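Local coordinates for protein chitinase A (PDB 4MNK) that probably hydrolyses chitin as a class V plant chitinase of glycoside hydrolase family 18 and binds N-acetylglucosamine oligosaccharides, at residues A[219-224]-A[320-325]. Sequence-based numbering, arbitrary orientation.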
loop_
_atom_site.group_PDB
_atom_site.type_symbol
_atom_site.label_atom_id
_atom_site.label_comp_id
_atom_site.label_asym_id
_atom_site.label_seq_id
_atom_site.Cartn_x
_atom_site.Cartn_y
_atom_site.Cartn_z
ATOM N N VAL A 219 7.258 15.160 -2.571
ATOM C CA VAL A 219 6.461 16.222 -1.950
ATOM C C VAL A 219 5.620 15.664 -0.798
ATOM O O VAL A 219 5.551 16.261 0.277
ATOM C CB VAL A 219 5.577 16.961 -2.986
ATOM C CG1 VAL A 219 4.533 17.841 -2.301
ATOM C CG2 VAL A 219 6.441 17.807 -3.913
ATOM N N GLY A 220 5.001 14.506 -1.022
ATOM C CA GLY A 220 4.237 13.827 0.019
ATOM C C GLY A 220 5.079 13.456 1.227
ATOM O O GLY A 220 4.703 13.742 2.364
ATOM N N ILE A 221 6.224 12.821 0.979
ATOM C CA ILE A 221 7.161 12.459 2.042
ATOM C C ILE A 221 7.629 13.701 2.809
ATOM O O ILE A 221 7.621 13.709 4.047
ATOM C CB ILE A 221 8.363 11.635 1.491
ATOM C CG1 ILE A 221 7.912 10.225 1.064
ATOM C CG2 ILE A 221 9.512 11.563 2.504
ATOM C CD1 ILE A 221 7.410 9.325 2.196
ATOM N N GLU A 222 8.006 14.747 2.070
ATOM C CA GLU A 222 8.391 16.033 2.659
ATOM C C GLU A 222 7.323 16.539 3.635
ATOM O O GLU A 222 7.650 17.030 4.718
ATOM C CB GLU A 222 8.641 17.088 1.569
ATOM C CG GLU A 222 9.900 16.874 0.713
ATOM C CD GLU A 222 11.193 17.259 1.415
ATOM O OE1 GLU A 222 12.250 16.673 1.089
ATOM O OE2 GLU A 222 11.162 18.147 2.290
ATOM N N SER A 223 6.052 16.400 3.259
ATOM C CA SER A 223 4.945 16.909 4.075
ATOM C C SER A 223 4.815 16.201 5.422
ATOM O O SER A 223 4.537 16.840 6.437
ATOM C CB SER A 223 3.619 16.879 3.304
ATOM O OG SER A 223 3.068 15.572 3.218
ATOM N N PHE A 224 5.018 14.886 5.433
ATOM C CA PHE A 224 5.002 14.131 6.684
ATOM C C PHE A 224 6.175 14.511 7.587
ATOM O O PHE A 224 6.007 14.685 8.794
ATOM C CB PHE A 224 5.004 12.624 6.418
ATOM C CG PHE A 224 3.661 12.075 6.024
ATOM C CD1 PHE A 224 3.381 11.782 4.695
ATOM C CD2 PHE A 224 2.676 11.850 6.984
ATOM C CE1 PHE A 224 2.136 11.270 4.326
ATOM C CE2 PHE A 224 1.427 11.341 6.626
ATOM C CZ PHE A 224 1.159 11.049 5.293
ATOM N N LYS A 320 16.520 9.776 2.467
ATOM C CA LYS A 320 15.570 10.499 3.308
ATOM C C LYS A 320 15.414 9.883 4.697
ATOM O O LYS A 320 14.619 10.369 5.507
ATOM C CB LYS A 320 14.208 10.620 2.614
ATOM C CG LYS A 320 14.187 11.557 1.412
ATOM C CD LYS A 320 14.603 12.993 1.756
ATOM C CE LYS A 320 13.589 13.684 2.654
ATOM N NZ LYS A 320 14.021 15.060 3.023
ATOM N N ARG A 321 16.177 8.822 4.964
ATOM C CA ARG A 321 16.233 8.163 6.279
ATOM C C ARG A 321 14.922 7.477 6.670
ATOM O O ARG A 321 14.600 7.331 7.853
ATOM C CB ARG A 321 16.691 9.151 7.362
ATOM C CG ARG A 321 17.876 10.006 6.926
ATOM C CD ARG A 321 18.213 11.074 7.933
ATOM N NE ARG A 321 17.094 11.979 8.185
ATOM C CZ ARG A 321 17.077 12.887 9.154
ATOM N NH1 ARG A 321 16.016 13.663 9.321
ATOM N NH2 ARG A 321 18.123 13.018 9.959
ATOM N N LEU A 322 14.180 7.038 5.660
ATOM C CA LEU A 322 12.884 6.406 5.880
ATOM C C LEU A 322 13.046 5.009 6.471
ATOM O O LEU A 322 14.130 4.425 6.416
ATOM C CB LEU A 322 12.072 6.368 4.580
ATOM C CG LEU A 322 11.871 7.690 3.827
ATOM C CD1 LEU A 322 10.906 7.489 2.678
ATOM C CD2 LEU A 322 11.397 8.825 4.736
ATOM N N GLY A 323 11.968 4.487 7.053
ATOM C CA GLY A 323 11.979 3.155 7.648
ATOM C C GLY A 323 12.182 2.053 6.626
ATOM O O GLY A 323 12.704 0.988 6.952
ATOM N N GLY A 324 11.774 2.317 5.387
ATOM C CA GLY A 324 11.908 1.360 4.298
ATOM C C GLY A 324 10.933 1.643 3.180
ATOM O O GLY A 324 10.560 2.792 2.945
ATOM N N TYR A 325 10.526 0.581 2.490
ATOM C CA TYR A 325 9.622 0.676 1.346
ATOM C C TYR A 325 8.616 -0.469 1.385
ATOM O O TYR A 325 8.853 -1.487 2.043
ATOM C CB TYR A 325 10.408 0.623 0.028
ATOM C CG TYR A 325 11.247 -0.628 -0.116
ATOM C CD1 TYR A 325 10.692 -1.815 -0.601
ATOM C CD2 TYR A 325 12.591 -0.635 0.248
ATOM C CE1 TYR A 325 11.453 -2.971 -0.718
ATOM C CE2 TYR A 325 13.363 -1.787 0.132
ATOM C CZ TYR A 325 12.786 -2.948 -0.352
ATOM O OH TYR A 325 13.546 -4.086 -0.477
HETATM O O HOH W 1 11.792 16.470 4.488
#
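Lys-320 donates from NZ to OE1 of Glu-222 at 3.1 Å, a hydrogen-bonded salt bridge between two side chains that cross at about a right angle. The ammonium lies well above the carboxylate plane, about 45° out of it. A water accepts from NZ at 3.0 Å and gives a weak bond to OE2, so each carboxylate oxygen is linked to the lysine, one directly and one through solvent. Bends at chi2 and chi3, both near -60°, fold the lysine chain before its straight end delivers NZ. Beneath this pair, Ile-221 and Leu-322 meet tip to tip, CD1 to CD1 at 4.0 Å and CG2 of the isoleucine to CD2 of the leucine; both also touch Leu-236. In the TIM barrel of this family, the contact joins outer helix 217-227 to the turn between helix 307-319 and barrel strand 324-328, where Arg-321, at positive phi, closes a Schellman motif. Just before the strand, the Gly-323 backbone hydrogen-bonds with Leu-5 and Leu-234, on the two flanking strands. Within helix 217-227, the carbonyl O of Gly-220 accepts from Phe-224 N and, at 2.6 Å, from OG of Ser-223, a hydroxyl also hydrogen-bonded to Gln-164 N.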